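Local structure of exported gluconolactonase (Xanthomonas campestris pv. campestris, 3DR2) at residues His169-Leu174 with Ala185-Pro190; Leu202-Thr207 with Thr218-Arg223. The protein probably hydrolyses gluconolactone to gluconate as a calcium-binding lactonase of the SMP-30 family, built as a six-bladed beta-propeller. All coordinates share one frame; numbering follows the deposited sequence.

Contacts 1 and 2 lie in adjacent blades of the six-bladed propeller, their centres about 10 Å apart, and follow in series along the chain. Contact 1 joins strands 169-174 and 182-187, the last two of one blade, and runs on through D188 and H189 into P190, where the next blade begins with strand 190-195. Contact 2 pairs the two middle strands of that next blade, 201-206 and 216-223. The seam between them is partly apolar, L187 packing on V204, and partly polar, Q206 OE1 receiving D188 N in a probable hydrogen bond. N191, a ligand of the bound calcium, directly follows P190, so the crossing between blades leads straight into the metal site.

Contact 1: His169-Leu174 with Ala185-Pro190; sequences HSVYRL and ADLDHP
The imidazoles of H169 and H189 meet as a T-shaped pair, with planes at 78° and centroids 4.8 Å apart: CE1 of H169 points at one face of the H189 ring, offset toward its rim, while D188, whose OD2 accepts from G213 N, has OD1 at that ring's edge. At the edge of the H169 ring, ND1 accepts the backbone N-H of H189 at 3.1 Å, nearly in the ring plane. Histidine suits this place because it offers both an aromatic edge and an in-plane acceptor for a turn amide. A chi1 of -55° swings the ring toward that amide; H169 CB meets P190 CD at 3.3 Å. Along the strands, L187 N donates to H169 O in an almost straight bond of 2.8 Å, and V171 N donates to A185 O. A water accepts from H169 N and donates to L187 O. S170 and D186 form a non-hydrogen-bonded pair whose side chains share a face; S170 OG donates to D186 OD1 at 2.6 Å, on the anti side and 23° out of the carboxylate plane, OD2 being salt-bridged to R183. V171 and L187 bring methyls CG2 and CD1 to a tight 3.4 Å, branched residues suited to fill this side. This is the outer hairpin of a beta-propeller blade, its last strand turning at D188 and H189 into the innermost strand of the next.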
# COMPACT_ATOMS: atom_id res chain seq x y z
N HIS A 169 -11.86 17.49 16.48
CA HIS A 169 -10.85 17.40 15.42
C HIS A 169 -10.29 18.80 15.44
O HIS A 169 -10.92 19.73 14.95
CB HIS A 169 -11.50 17.16 14.06
CG HIS A 169 -12.40 15.97 14.00
ND1 HIS A 169 -13.23 15.73 12.93
CD2 HIS A 169 -12.60 14.96 14.87
CE1 HIS A 169 -13.91 14.62 13.14
NE2 HIS A 169 -13.55 14.13 14.32
N SER A 170 -9.09 18.97 15.98
CA SER A 170 -8.54 20.31 16.10
C SER A 170 -7.31 20.65 15.29
O SER A 170 -6.67 19.78 14.71
CB SER A 170 -8.23 20.59 17.57
OG SER A 170 -9.34 20.29 18.39
N VAL A 171 -7.02 21.95 15.24
CA VAL A 171 -5.83 22.48 14.60
C VAL A 171 -5.04 22.81 15.85
O VAL A 171 -5.55 23.50 16.74
CB VAL A 171 -6.10 23.78 13.82
CG1 VAL A 171 -4.77 24.41 13.40
CG2 VAL A 171 -6.94 23.50 12.58
N TYR A 172 -3.81 22.30 15.95
CA TYR A 172 -2.99 22.56 17.12
C TYR A 172 -1.72 23.32 16.80
O TYR A 172 -1.26 23.34 15.66
CB TYR A 172 -2.57 21.25 17.79
CG TYR A 172 -3.69 20.39 18.33
CD1 TYR A 172 -4.32 19.45 17.52
CD2 TYR A 172 -4.08 20.48 19.66
CE1 TYR A 172 -5.31 18.62 18.03
CE2 TYR A 172 -5.06 19.66 20.18
CZ TYR A 172 -5.68 18.73 19.36
OH TYR A 172 -6.66 17.92 19.87
N ARG A 173 -1.14 23.93 17.83
CA ARG A 173 0.11 24.66 17.71
C ARG A 173 1.07 24.10 18.75
O ARG A 173 0.77 24.09 19.95
CB ARG A 173 -0.07 26.16 17.96
CG ARG A 173 1.25 26.92 18.00
CD ARG A 173 1.04 28.42 18.13
NE ARG A 173 2.30 29.15 18.15
CZ ARG A 173 3.06 29.32 19.22
NH1 ARG A 173 4.20 30.00 19.14
NH2 ARG A 173 2.68 28.83 20.39
N LEU A 174 2.23 23.62 18.29
CA LEU A 174 3.23 23.07 19.20
C LEU A 174 4.36 24.09 19.30
O LEU A 174 5.11 24.29 18.35
CB LEU A 174 3.77 21.74 18.65
CG LEU A 174 4.42 20.77 19.65
CD1 LEU A 174 5.11 19.65 18.88
CD2 LEU A 174 5.43 21.49 20.52
N ALA A 185 -8.37 25.47 17.57
CA ALA A 185 -9.69 25.54 16.97
C ALA A 185 -10.20 24.14 16.68
O ALA A 185 -9.41 23.23 16.45
CB ALA A 185 -9.65 26.35 15.69
N ASP A 186 -11.52 23.98 16.71
CA ASP A 186 -12.11 22.69 16.41
C ASP A 186 -12.82 22.83 15.07
O ASP A 186 -13.49 23.83 14.82
CB ASP A 186 -13.10 22.26 17.50
CG ASP A 186 -12.47 22.22 18.88
OD1 ASP A 186 -11.27 21.91 19.00
OD2 ASP A 186 -13.20 22.48 19.86
N LEU A 187 -12.66 21.83 14.21
CA LEU A 187 -13.29 21.86 12.90
C LEU A 187 -13.87 20.49 12.57
O LEU A 187 -13.88 19.58 13.41
CB LEU A 187 -12.25 22.25 11.83
CG LEU A 187 -11.44 23.54 12.06
CD1 LEU A 187 -10.27 23.25 13.01
CD2 LEU A 187 -10.90 24.05 10.74
N ASP A 188 -14.37 20.34 11.35
CA ASP A 188 -14.95 19.07 10.91
C ASP A 188 -13.97 18.46 9.92
O ASP A 188 -13.92 18.88 8.76
CB ASP A 188 -16.29 19.31 10.22
CG ASP A 188 -17.09 18.03 10.04
OD1 ASP A 188 -16.52 16.93 10.15
OD2 ASP A 188 -18.31 18.13 9.78
N HIS A 189 -13.18 17.50 10.38
CA HIS A 189 -12.18 16.85 9.53
C HIS A 189 -11.19 17.85 8.93
O HIS A 189 -11.03 17.94 7.71
CB HIS A 189 -12.88 16.07 8.41
CG HIS A 189 -13.62 14.87 8.89
ND1 HIS A 189 -13.07 13.60 8.89
CD2 HIS A 189 -14.86 14.74 9.43
CE1 HIS A 189 -13.94 12.75 9.40
NE2 HIS A 189 -15.03 13.41 9.74
N PRO A 190 -10.52 18.63 9.80
CA PRO A 190 -9.54 19.62 9.33
C PRO A 190 -8.52 18.82 8.55
O PRO A 190 -8.16 17.71 8.95
CB PRO A 190 -8.99 20.20 10.62
CG PRO A 190 -9.12 19.06 11.59
CD PRO A 190 -10.50 18.53 11.27
O HOH W 1 -13.99 19.20 16.21

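Contact 2: Leu202-Thr207 with Thr218-Arg223; sequences LYVSQT and TAFAWR
L202, V204, T218 and F220 pair in the hairpin that forms the two middle strands of a four-stranded propeller blade, 201-206 with 216-223. Two hydrogen-bonded pairs, L202 with F220 and V204 with T218, flank the non-hydrogen-bonded pair Y203 with A219. Each outer pair exchanges two backbone bonds; T218 N to V204 O is 2.7 Å and V204 N to T218 O 2.8 Å. A219, small, sits across from Y203 on the same face, its CB meeting Y203 CD2 at 4.0 Å, while the Y203 ring packs edge-to-face with F233 of strand 226-234, which lies beyond 216-223. On the opposite face, apolar side chains suit the seam with the preceding blade: V204 CG2 approaches the F220 ring obliquely, 4.2 Å from CE2, and F220 touches L187. F220 holds CG anti to its carbonyl carbon (chi1 -71°), which leaves L202 O at its ring edge. Farther along, Q206 reaches across with an extended chain. Glutamine fits because its amide can serve two partners: with OE1 already engaged, NE2 donates to T218 OG1, a hydroxyl also hydrogen-bonded to E216, at 2.9 Å with an N-H...O angle of 164° and the oxygen only 5° from the amide plane.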
# COMPACT_ATOMS: atom_id res chain seq x y z
N LEU A 202 -4.58 32.26 8.74
CA LEU A 202 -4.27 30.84 8.70
C LEU A 202 -5.39 30.19 7.91
O LEU A 202 -6.57 30.37 8.24
CB LEU A 202 -4.24 30.23 10.11
CG LEU A 202 -3.50 28.90 10.34
CD1 LEU A 202 -4.25 28.08 11.37
CD2 LEU A 202 -3.36 28.12 9.05
N TYR A 203 -5.04 29.46 6.86
CA TYR A 203 -6.03 28.77 6.04
C TYR A 203 -6.03 27.30 6.45
O TYR A 203 -4.97 26.71 6.63
CB TYR A 203 -5.67 28.88 4.56
CG TYR A 203 -5.49 30.29 4.04
CD1 TYR A 203 -4.23 30.85 3.92
CD2 TYR A 203 -6.59 31.05 3.65
CE1 TYR A 203 -4.06 32.13 3.42
CE2 TYR A 203 -6.44 32.34 3.15
CZ TYR A 203 -5.16 32.87 3.04
OH TYR A 203 -4.98 34.13 2.52
N VAL A 204 -7.21 26.73 6.59
CA VAL A 204 -7.35 25.33 6.97
C VAL A 204 -8.52 24.74 6.20
O VAL A 204 -9.61 25.30 6.22
CB VAL A 204 -7.67 25.18 8.48
CG1 VAL A 204 -7.74 23.71 8.86
CG2 VAL A 204 -6.63 25.91 9.32
N SER A 205 -8.31 23.62 5.53
CA SER A 205 -9.43 23.03 4.80
C SER A 205 -10.15 22.03 5.69
O SER A 205 -9.57 21.48 6.63
CB SER A 205 -8.95 22.34 3.51
OG SER A 205 -8.17 21.20 3.77
N GLN A 206 -11.43 21.81 5.40
CA GLN A 206 -12.25 20.87 6.15
C GLN A 206 -12.82 19.95 5.08
O GLN A 206 -13.48 20.42 4.15
CB GLN A 206 -13.38 21.60 6.88
CG GLN A 206 -12.92 22.64 7.89
CD GLN A 206 -14.08 23.24 8.68
OE1 GLN A 206 -14.79 22.54 9.39
NE2 GLN A 206 -14.28 24.55 8.54
N THR A 207 -12.56 18.65 5.19
CA THR A 207 -13.03 17.71 4.18
C THR A 207 -13.79 16.52 4.73
O THR A 207 -13.35 15.38 4.61
CB THR A 207 -11.84 17.19 3.35
OG1 THR A 207 -10.98 16.41 4.18
CG2 THR A 207 -11.04 18.36 2.79
N THR A 218 -11.12 27.10 4.87
CA THR A 218 -11.54 28.10 5.84
C THR A 218 -10.38 29.01 6.20
O THR A 218 -9.23 28.58 6.20
CB THR A 218 -12.05 27.40 7.11
OG1 THR A 218 -12.97 26.36 6.75
CG2 THR A 218 -12.75 28.39 8.03
N ALA A 219 -10.68 30.26 6.52
CA ALA A 219 -9.64 31.21 6.89
C ALA A 219 -9.87 31.70 8.32
O ALA A 219 -11.00 31.92 8.74
CB ALA A 219 -9.64 32.39 5.93
N PHE A 220 -8.78 31.85 9.05
CA PHE A 220 -8.82 32.32 10.44
C PHE A 220 -7.87 33.49 10.59
O PHE A 220 -6.90 33.63 9.84
CB PHE A 220 -8.34 31.23 11.39
CG PHE A 220 -9.28 30.08 11.55
CD1 PHE A 220 -10.29 30.12 12.50
CD2 PHE A 220 -9.12 28.92 10.79
CE1 PHE A 220 -11.12 29.02 12.70
CE2 PHE A 220 -9.94 27.82 10.98
CZ PHE A 220 -10.95 27.87 11.94
N ALA A 221 -8.15 34.34 11.57
CA ALA A 221 -7.28 35.47 11.84
C ALA A 221 -6.35 35.01 12.96
O ALA A 221 -6.81 34.56 14.00
CB ALA A 221 -8.10 36.68 12.31
N TRP A 222 -5.05 35.10 12.72
CA TRP A 222 -4.07 34.71 13.73
C TRP A 222 -3.54 35.99 14.35
O TRP A 222 -2.64 36.64 13.80
CB TRP A 222 -2.92 33.91 13.08
CG TRP A 222 -1.73 33.64 13.98
CD1 TRP A 222 -0.41 33.82 13.65
CD2 TRP A 222 -1.74 33.10 15.31
NE1 TRP A 222 0.39 33.42 14.69
CE2 TRP A 222 -0.39 32.98 15.72
CE3 TRP A 222 -2.75 32.70 16.19
CZ2 TRP A 222 -0.03 32.47 16.97
CZ3 TRP A 222 -2.39 32.20 17.44
CH2 TRP A 222 -1.04 32.09 17.82
N ARG A 223 -4.13 36.39 15.46
CA ARG A 223 -3.70 37.60 16.15
C ARG A 223 -3.78 37.35 17.65
O ARG A 223 -4.66 36.64 18.12
CB ARG A 223 -4.58 38.79 15.75
CG ARG A 223 -6.04 38.68 16.13
CD ARG A 223 -6.72 40.04 15.95
NE ARG A 223 -8.10 40.03 16.43
CZ ARG A 223 -9.09 39.39 15.82
NH1 ARG A 223 -8.85 38.70 14.71
NH2 ARG A 223 -10.32 39.42 16.31